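PDB 6YQ4: tannase from Fusobacterium nucleatum subsp. nucleatum ATCC 25586, which probably hydrolyses gallotannins, ester-linked plant polyphenols, and so detoxifies them for this pathogen. Local coordinates for residues E213-A218 with L449-I454; W221-V226 with V342-G347; N259-I264 with M350-A355. All coordinates share one frame; numbering follows the deposited sequence.

Interaction 1 of 3, residues E213-A218 with L449-I454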
# COMPACT_ATOMS: atom_id res chain seq x y z
N GLU A 213 3.03 -3.90 -12.81
CA GLU A 213 3.14 -4.48 -14.14
C GLU A 213 2.35 -5.79 -14.29
O GLU A 213 2.09 -6.19 -15.43
CB GLU A 213 4.62 -4.70 -14.50
CG GLU A 213 5.36 -5.75 -13.66
CD GLU A 213 5.96 -5.15 -12.40
OE1 GLU A 213 5.39 -4.13 -11.94
OE2 GLU A 213 6.95 -5.71 -11.85
N ASN A 214 1.96 -6.47 -13.20
CA ASN A 214 1.08 -7.64 -13.34
C ASN A 214 -0.36 -7.38 -12.92
O ASN A 214 -1.19 -8.29 -13.02
CB ASN A 214 1.62 -8.84 -12.54
CG ASN A 214 2.98 -9.30 -13.05
OD1 ASN A 214 3.10 -9.79 -14.17
ND2 ASN A 214 4.02 -9.14 -12.22
N ALA A 215 -0.70 -6.17 -12.48
CA ALA A 215 -2.06 -5.94 -12.00
C ALA A 215 -3.10 -5.81 -13.12
O ALA A 215 -4.30 -5.92 -12.83
CB ALA A 215 -2.08 -4.72 -11.10
N ASP A 216 -2.69 -5.60 -14.38
CA ASP A 216 -3.65 -5.55 -15.49
C ASP A 216 -4.22 -6.92 -15.84
O ASP A 216 -5.43 -7.07 -16.05
CB ASP A 216 -2.99 -4.94 -16.73
CG ASP A 216 -2.87 -3.43 -16.63
OD1 ASP A 216 -3.83 -2.78 -16.14
OD2 ASP A 216 -1.81 -2.91 -17.04
N SER A 217 -3.35 -7.93 -16.02
CA SER A 217 -3.83 -9.27 -16.31
C SER A 217 -4.66 -9.82 -15.15
O SER A 217 -5.67 -10.50 -15.37
CB SER A 217 -2.66 -10.21 -16.61
OG SER A 217 -1.76 -10.25 -15.52
N ALA A 218 -4.23 -9.56 -13.92
CA ALA A 218 -4.98 -10.07 -12.78
C ALA A 218 -6.36 -9.43 -12.72
O ALA A 218 -7.35 -10.10 -12.39
CB ALA A 218 -4.20 -9.82 -11.49
N LEU A 449 -8.35 -8.60 -6.02
CA LEU A 449 -8.00 -9.32 -4.79
C LEU A 449 -6.88 -10.34 -5.02
O LEU A 449 -6.20 -10.74 -4.07
CB LEU A 449 -9.24 -10.02 -4.23
CG LEU A 449 -9.09 -10.88 -2.97
CD1 LEU A 449 -8.81 -10.01 -1.75
CD2 LEU A 449 -10.33 -11.71 -2.74
N ALA A 450 -6.67 -10.74 -6.27
CA ALA A 450 -5.59 -11.66 -6.61
C ALA A 450 -4.23 -11.09 -6.25
O ALA A 450 -3.30 -11.85 -5.96
CB ALA A 450 -5.66 -11.98 -8.11
N ILE A 451 -4.09 -9.76 -6.24
CA ILE A 451 -2.78 -9.11 -6.12
C ILE A 451 -2.33 -9.11 -4.66
O ILE A 451 -1.21 -9.56 -4.38
CB ILE A 451 -2.80 -7.68 -6.69
CG1 ILE A 451 -2.87 -7.69 -8.22
CG2 ILE A 451 -1.53 -6.92 -6.25
CD1 ILE A 451 -1.49 -7.97 -8.87
N PRO A 452 -3.12 -8.60 -3.70
CA PRO A 452 -2.71 -8.76 -2.30
C PRO A 452 -2.64 -10.21 -1.86
O PRO A 452 -1.74 -10.56 -1.07
CB PRO A 452 -3.78 -7.97 -1.50
CG PRO A 452 -4.98 -7.86 -2.43
CD PRO A 452 -4.37 -7.80 -3.82
N ALA A 453 -3.53 -11.08 -2.36
CA ALA A 453 -3.42 -12.52 -2.07
C ALA A 453 -2.07 -13.08 -2.51
O ALA A 453 -1.43 -13.84 -1.77
CB ALA A 453 -4.53 -13.31 -2.77
N ILE A 454 -1.63 -12.73 -3.74
CA ILE A 454 -0.32 -13.19 -4.22
C ILE A 454 0.81 -12.66 -3.34
O ILE A 454 1.77 -13.37 -3.06
CB ILE A 454 -0.13 -12.78 -5.69
CG1 ILE A 454 -0.90 -13.71 -6.62
CG2 ILE A 454 1.36 -12.69 -6.04
CD1 ILE A 454 -1.00 -13.11 -8.02
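Ile451 provides most of the apolar packing between helix 212-223 and helix 450-461. Its CD1 lies 3.8 Å from Ala215 CA and reaches the methyl of the same alanine as well, touching backbone and side chain together. One bond back along the branch, Ile451 CG1 passes 4.1 Å from Ala218 CB, so two alanines one helical turn apart take the isoleucine between them. Chi1 (-72°) turns CG1 anti to the carbonyl carbon, and chi2 (-79°) then carries CD1 onto Ala215. A second apolar touch is methyl to methyl, with Ala218 CB 4.3 Å from Ala450 CB.

A polar atom borders this patch: Asn214 O, 4.2 Å from Ile451 CD1, which weakly accepts Ala218 N inside its own helix. Beyond the pair, Ser448 OG makes weak hydrogen bonds with Ala218 O and Ala450 N, while Phe272 of helix 259-279 packs on Ala218 and Phe299 of helix 298-316 on Ala450.

The local axes approach to 10.5 Å at an angle of 126°. Across that spacing the small alanines let Ile451 reach in as far as the CA of Ala215, which makes this a buried seam held by dispersion and shape.

Interaction 2 of 3, residues W221-V226 with V342-G347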
# COMPACT_ATOMS: atom_id res chain seq x y z
N TRP A 221 -8.42 -11.13 -15.48
CA TRP A 221 -8.73 -12.47 -15.02
C TRP A 221 -9.94 -12.45 -14.08
O TRP A 221 -10.92 -13.17 -14.29
CB TRP A 221 -7.51 -13.08 -14.34
CG TRP A 221 -7.81 -14.39 -13.74
CD1 TRP A 221 -8.03 -15.56 -14.40
CD2 TRP A 221 -7.98 -14.67 -12.36
NE1 TRP A 221 -8.32 -16.57 -13.51
CE2 TRP A 221 -8.30 -16.04 -12.24
CE3 TRP A 221 -7.93 -13.89 -11.20
CZ2 TRP A 221 -8.53 -16.65 -11.02
CZ3 TRP A 221 -8.16 -14.51 -9.98
CH2 TRP A 221 -8.45 -15.87 -9.90
N MET A 222 -9.90 -11.60 -13.05
CA MET A 222 -11.05 -11.45 -12.17
C MET A 222 -12.29 -10.92 -12.89
O MET A 222 -13.38 -11.50 -12.77
CB MET A 222 -10.68 -10.55 -11.00
CG MET A 222 -11.54 -10.78 -9.78
SD MET A 222 -10.66 -10.61 -8.23
CE MET A 222 -9.39 -11.79 -8.52
N TYR A 223 -12.18 -9.83 -13.65
CA TYR A 223 -13.36 -9.07 -14.03
C TYR A 223 -13.72 -9.14 -15.52
O TYR A 223 -14.55 -8.35 -15.99
CB TYR A 223 -13.19 -7.62 -13.58
CG TYR A 223 -13.23 -7.50 -12.09
CD1 TYR A 223 -12.08 -7.18 -11.37
CD2 TYR A 223 -14.40 -7.75 -11.38
CE1 TYR A 223 -12.09 -7.11 -9.99
CE2 TYR A 223 -14.41 -7.69 -9.97
CZ TYR A 223 -13.26 -7.37 -9.30
OH TYR A 223 -13.25 -7.29 -7.93
N ASN A 224 -13.13 -10.06 -16.27
CA ASN A 224 -13.55 -10.28 -17.64
C ASN A 224 -15.03 -10.64 -17.69
O ASN A 224 -15.52 -11.45 -16.89
CB ASN A 224 -12.73 -11.40 -18.27
CG ASN A 224 -13.01 -11.58 -19.73
OD1 ASN A 224 -13.55 -12.61 -20.15
ND2 ASN A 224 -12.65 -10.59 -20.54
N GLY A 225 -15.75 -10.03 -18.62
CA GLY A 225 -17.17 -10.25 -18.78
C GLY A 225 -18.05 -9.25 -18.08
O GLY A 225 -19.24 -9.15 -18.41
N VAL A 226 -17.51 -8.50 -17.12
CA VAL A 226 -18.23 -7.41 -16.48
C VAL A 226 -18.01 -6.18 -17.35
O VAL A 226 -16.98 -5.51 -17.26
CB VAL A 226 -17.76 -7.19 -15.04
CG1 VAL A 226 -18.69 -6.20 -14.30
CG2 VAL A 226 -17.68 -8.54 -14.30
N VAL A 342 -19.13 -16.05 -10.35
CA VAL A 342 -20.40 -15.37 -10.08
C VAL A 342 -20.19 -14.21 -9.12
O VAL A 342 -20.77 -13.13 -9.29
CB VAL A 342 -21.44 -16.38 -9.54
CG1 VAL A 342 -22.77 -15.67 -9.24
CG2 VAL A 342 -21.62 -17.54 -10.51
N TYR A 343 -19.33 -14.41 -8.11
CA TYR A 343 -19.13 -13.40 -7.08
C TYR A 343 -18.58 -12.10 -7.67
O TYR A 343 -18.94 -11.01 -7.23
CB TYR A 343 -18.20 -13.92 -5.98
CG TYR A 343 -17.89 -12.90 -4.90
CD1 TYR A 343 -18.79 -12.65 -3.87
CD2 TYR A 343 -16.71 -12.15 -4.94
CE1 TYR A 343 -18.51 -11.71 -2.88
CE2 TYR A 343 -16.43 -11.19 -3.96
CZ TYR A 343 -17.33 -10.97 -2.94
OH TYR A 343 -17.06 -10.06 -1.94
N THR A 344 -17.69 -12.21 -8.66
CA THR A 344 -17.02 -11.04 -9.21
C THR A 344 -17.86 -10.29 -10.24
O THR A 344 -17.50 -9.17 -10.60
CB THR A 344 -15.69 -11.46 -9.83
OG1 THR A 344 -15.89 -12.61 -10.65
CG2 THR A 344 -14.70 -11.81 -8.74
N HIS A 345 -18.97 -10.88 -10.71
CA HIS A 345 -19.84 -10.26 -11.69
C HIS A 345 -21.03 -9.56 -11.05
O HIS A 345 -22.00 -9.24 -11.75
CB HIS A 345 -20.32 -11.32 -12.69
CG HIS A 345 -19.32 -11.65 -13.74
ND1 HIS A 345 -18.00 -11.95 -13.43
CD2 HIS A 345 -19.42 -11.69 -15.08
CE1 HIS A 345 -17.34 -12.18 -14.55
NE2 HIS A 345 -18.18 -12.03 -15.57
N ILE A 346 -20.99 -9.33 -9.75
CA ILE A 346 -22.19 -8.92 -9.04
C ILE A 346 -22.29 -7.40 -9.09
O ILE A 346 -23.26 -6.85 -9.62
CB ILE A 346 -22.21 -9.51 -7.61
CG1 ILE A 346 -22.74 -10.95 -7.69
CG2 ILE A 346 -23.07 -8.66 -6.67
CD1 ILE A 346 -23.02 -11.61 -6.35
N GLY A 347 -21.28 -6.69 -8.60
CA GLY A 347 -21.29 -5.26 -8.79
C GLY A 347 -20.96 -4.88 -10.23
O GLY A 347 -20.72 -5.73 -11.09
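Val226 CG2 sits almost squarely over the imidazole of His345, 3.5 Å from the ring centroid and 6° off the normal, a CH-pi contact with the methyl above the middle of the face. Two torsions help set it up. Val226 turns CG1 anti to its backbone N (chi1 -171°), carrying that methyl toward Gly347 O and leaving CG2 to meet the ring. His345 holds CG anti to its carbonyl carbon (chi1 -80°), which places the imidazole beside the turn of Tyr223-Val226, face to Val226 and edge to Asn224 O. That type II turn, with Gly225 at its third position, brings Asn224 O to 3.0 Å from His345 NE2.

Thr344 fills the other half of the contact. Its CG2 meets Met222 CG at 3.5 Å, the two side chains crossing at about a right angle, with the methionine bent at both chi2 and chi3. Met222 CG also lies over one face of the Tyr223 ring, near the rim, while Thr344 O meets the edge of that ring, 3.5 Å from CE2. Thr344 OG1, in the plane of the His345 ring at its edge, hydrogen-bonds back to Asp341 O and Leu340 O, its one proton shared between them.

Arg349 ties in further by a hydrogen bond from NE to Val226 O. Methyl-on-ring packing thus covers one face of the exposed imidazole, while Thr344 joins the ends of helices 212-223 and 340-344 through its methyl on Met222 and its carbonyl O at the edge of Tyr223.

Interaction 3 of 3, residues N259-I264 with M350-A355; sequences NDEINI and MKSPPA
The carboxylate of Glu261 is the flat side-chain group here, and Ser352 CB lies off its plane, out past OE2 and 3.8 Å from that oxygen. The rings of Pro353 and Pro354 are puckered. Pro354 takes Ile264 CG2 over one face, displaced toward its CG-CD side and 4.0 Å from CG.

Pro353 points its CG at the helix backbone, 3.4 Å from Glu261 O and tilted well off the plane of that carbonyl. Ile264 CG2 also passes 4.3 Å from Pro353 CB. Because CG2 is anti to the backbone N (CG1 at chi1 -71°), this one methyl can touch both prolines. The peptide bond joining them is cis, a kink that folds Pro354 alongside the helix next to Pro353.

A water bridges the polar side chains, donating to Glu261 OE2 at 2.9 Å and hydrogen-bonded to Ser352 OG at 3.0 Å. Both side chains have second partners: Thr258 N binds Glu261 OE1, and Arg231 NH1 binds Ser352 OG. Phe382 of helix 381-394 packs on Ile264 and Pro354.

The first turns of helix 259-279 therefore hold the loop by proline rings set against an isoleucine methyl and a backbone carbonyl, with a water-mediated link in place of any direct polar bond.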
# COMPACT_ATOMS: atom_id res chain seq x y z
N ASN A 259 -16.12 -2.16 -27.72
CA ASN A 259 -15.76 -3.46 -28.26
C ASN A 259 -14.26 -3.70 -28.19
O ASN A 259 -13.82 -4.82 -27.93
CB ASN A 259 -16.27 -3.60 -29.69
CG ASN A 259 -17.62 -4.26 -29.74
OD1 ASN A 259 -17.95 -5.08 -28.87
ND2 ASN A 259 -18.40 -3.93 -30.75
N ASP A 260 -13.46 -2.65 -28.42
CA ASP A 260 -12.01 -2.80 -28.31
C ASP A 260 -11.60 -3.04 -26.88
O ASP A 260 -10.68 -3.83 -26.61
CB ASP A 260 -11.30 -1.55 -28.86
CG ASP A 260 -11.03 -1.65 -30.34
OD1 ASP A 260 -10.80 -2.77 -30.84
OD2 ASP A 260 -11.05 -0.59 -31.01
N GLU A 261 -12.26 -2.36 -25.94
CA GLU A 261 -11.98 -2.61 -24.53
C GLU A 261 -12.24 -4.06 -24.17
O GLU A 261 -11.51 -4.64 -23.36
CB GLU A 261 -12.83 -1.70 -23.65
CG GLU A 261 -12.30 -0.31 -23.51
CD GLU A 261 -13.29 0.61 -22.82
OE1 GLU A 261 -14.51 0.47 -23.06
OE2 GLU A 261 -12.86 1.49 -22.05
N ILE A 262 -13.27 -4.67 -24.76
CA ILE A 262 -13.59 -6.06 -24.45
C ILE A 262 -12.53 -6.99 -25.04
O ILE A 262 -12.10 -7.94 -24.38
CB ILE A 262 -15.00 -6.41 -24.94
CG1 ILE A 262 -16.04 -5.78 -24.02
CG2 ILE A 262 -15.18 -7.94 -25.07
CD1 ILE A 262 -17.44 -5.88 -24.57
N ASN A 263 -12.07 -6.71 -26.26
CA ASN A 263 -11.00 -7.54 -26.81
C ASN A 263 -9.72 -7.42 -25.98
O ASN A 263 -9.02 -8.42 -25.76
CB ASN A 263 -10.74 -7.23 -28.28
CG ASN A 263 -9.72 -8.20 -28.91
OD1 ASN A 263 -9.89 -9.42 -28.84
ND2 ASN A 263 -8.68 -7.65 -29.53
N ILE A 264 -9.41 -6.21 -25.50
CA ILE A 264 -8.22 -6.04 -24.66
C ILE A 264 -8.36 -6.83 -23.36
O ILE A 264 -7.42 -7.48 -22.91
CB ILE A 264 -7.98 -4.54 -24.39
CG1 ILE A 264 -7.49 -3.84 -25.66
CG2 ILE A 264 -7.00 -4.33 -23.27
CD1 ILE A 264 -7.74 -2.35 -25.64
N MET A 350 -15.06 -1.48 -11.75
CA MET A 350 -14.59 -0.12 -11.49
C MET A 350 -13.69 0.41 -12.60
O MET A 350 -14.09 1.27 -13.38
CB MET A 350 -13.84 -0.07 -10.17
CG MET A 350 -13.75 1.32 -9.62
SD MET A 350 -12.53 1.45 -8.32
CE MET A 350 -11.68 2.97 -8.79
N LYS A 351 -12.46 -0.08 -12.68
CA LYS A 351 -11.54 0.43 -13.68
C LYS A 351 -11.78 -0.26 -15.02
O LYS A 351 -12.30 -1.38 -15.08
CB LYS A 351 -10.10 0.23 -13.21
CG LYS A 351 -9.82 0.83 -11.84
CD LYS A 351 -8.34 1.03 -11.59
CE LYS A 351 -8.15 1.77 -10.28
NZ LYS A 351 -6.74 1.66 -9.75
N SER A 352 -11.41 0.43 -16.10
CA SER A 352 -11.51 -0.07 -17.46
C SER A 352 -10.16 -0.58 -17.95
O SER A 352 -9.12 -0.04 -17.58
CB SER A 352 -12.01 1.03 -18.40
OG SER A 352 -13.16 1.64 -17.85
N PRO A 353 -10.16 -1.59 -18.81
CA PRO A 353 -8.91 -2.26 -19.19
C PRO A 353 -8.15 -1.48 -20.25
O PRO A 353 -8.74 -1.01 -21.23
CB PRO A 353 -9.39 -3.61 -19.75
CG PRO A 353 -10.73 -3.28 -20.36
CD PRO A 353 -11.31 -2.12 -19.57
N PRO A 354 -6.81 -1.38 -20.13
CA PRO A 354 -5.99 -1.91 -19.03
C PRO A 354 -6.00 -1.00 -17.80
O PRO A 354 -5.67 0.17 -17.90
CB PRO A 354 -4.58 -2.00 -19.64
CG PRO A 354 -4.77 -1.85 -21.13
CD PRO A 354 -5.99 -0.99 -21.29
N ALA A 355 -6.35 -1.57 -16.65
CA ALA A 355 -6.68 -0.78 -15.47
C ALA A 355 -5.50 0.04 -14.93
O ALA A 355 -5.73 1.09 -14.31
CB ALA A 355 -7.21 -1.72 -14.38
O HOH W 1 -14.04 3.34 -20.13

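In the fold
Interactions 1 and 2 share helix 212-223, its early turns in the first and its C-terminal end in the second, with centres 15 Å apart; Met222 and Trp221 bridge them by packing on Ala450. Interaction 3 lies about 16 Å from interaction 1 and 13 Å from interaction 2 between centres, and Asp216 of helix 212-223 meets Ala355. Along the chain, interactions 2 and 3 interleave inside the loop closed by interaction 1. An insertion containing several helices separates the adjacent parallel strands 202-206 and 435-439 of an alpha/beta-hydrolase sheet; interaction 1 ties it to helix 450-461, while 2 and 3 join parts within it, away from the magnesium site. Tyr223 lies near a probable Ser166-His476-Asp444 triad.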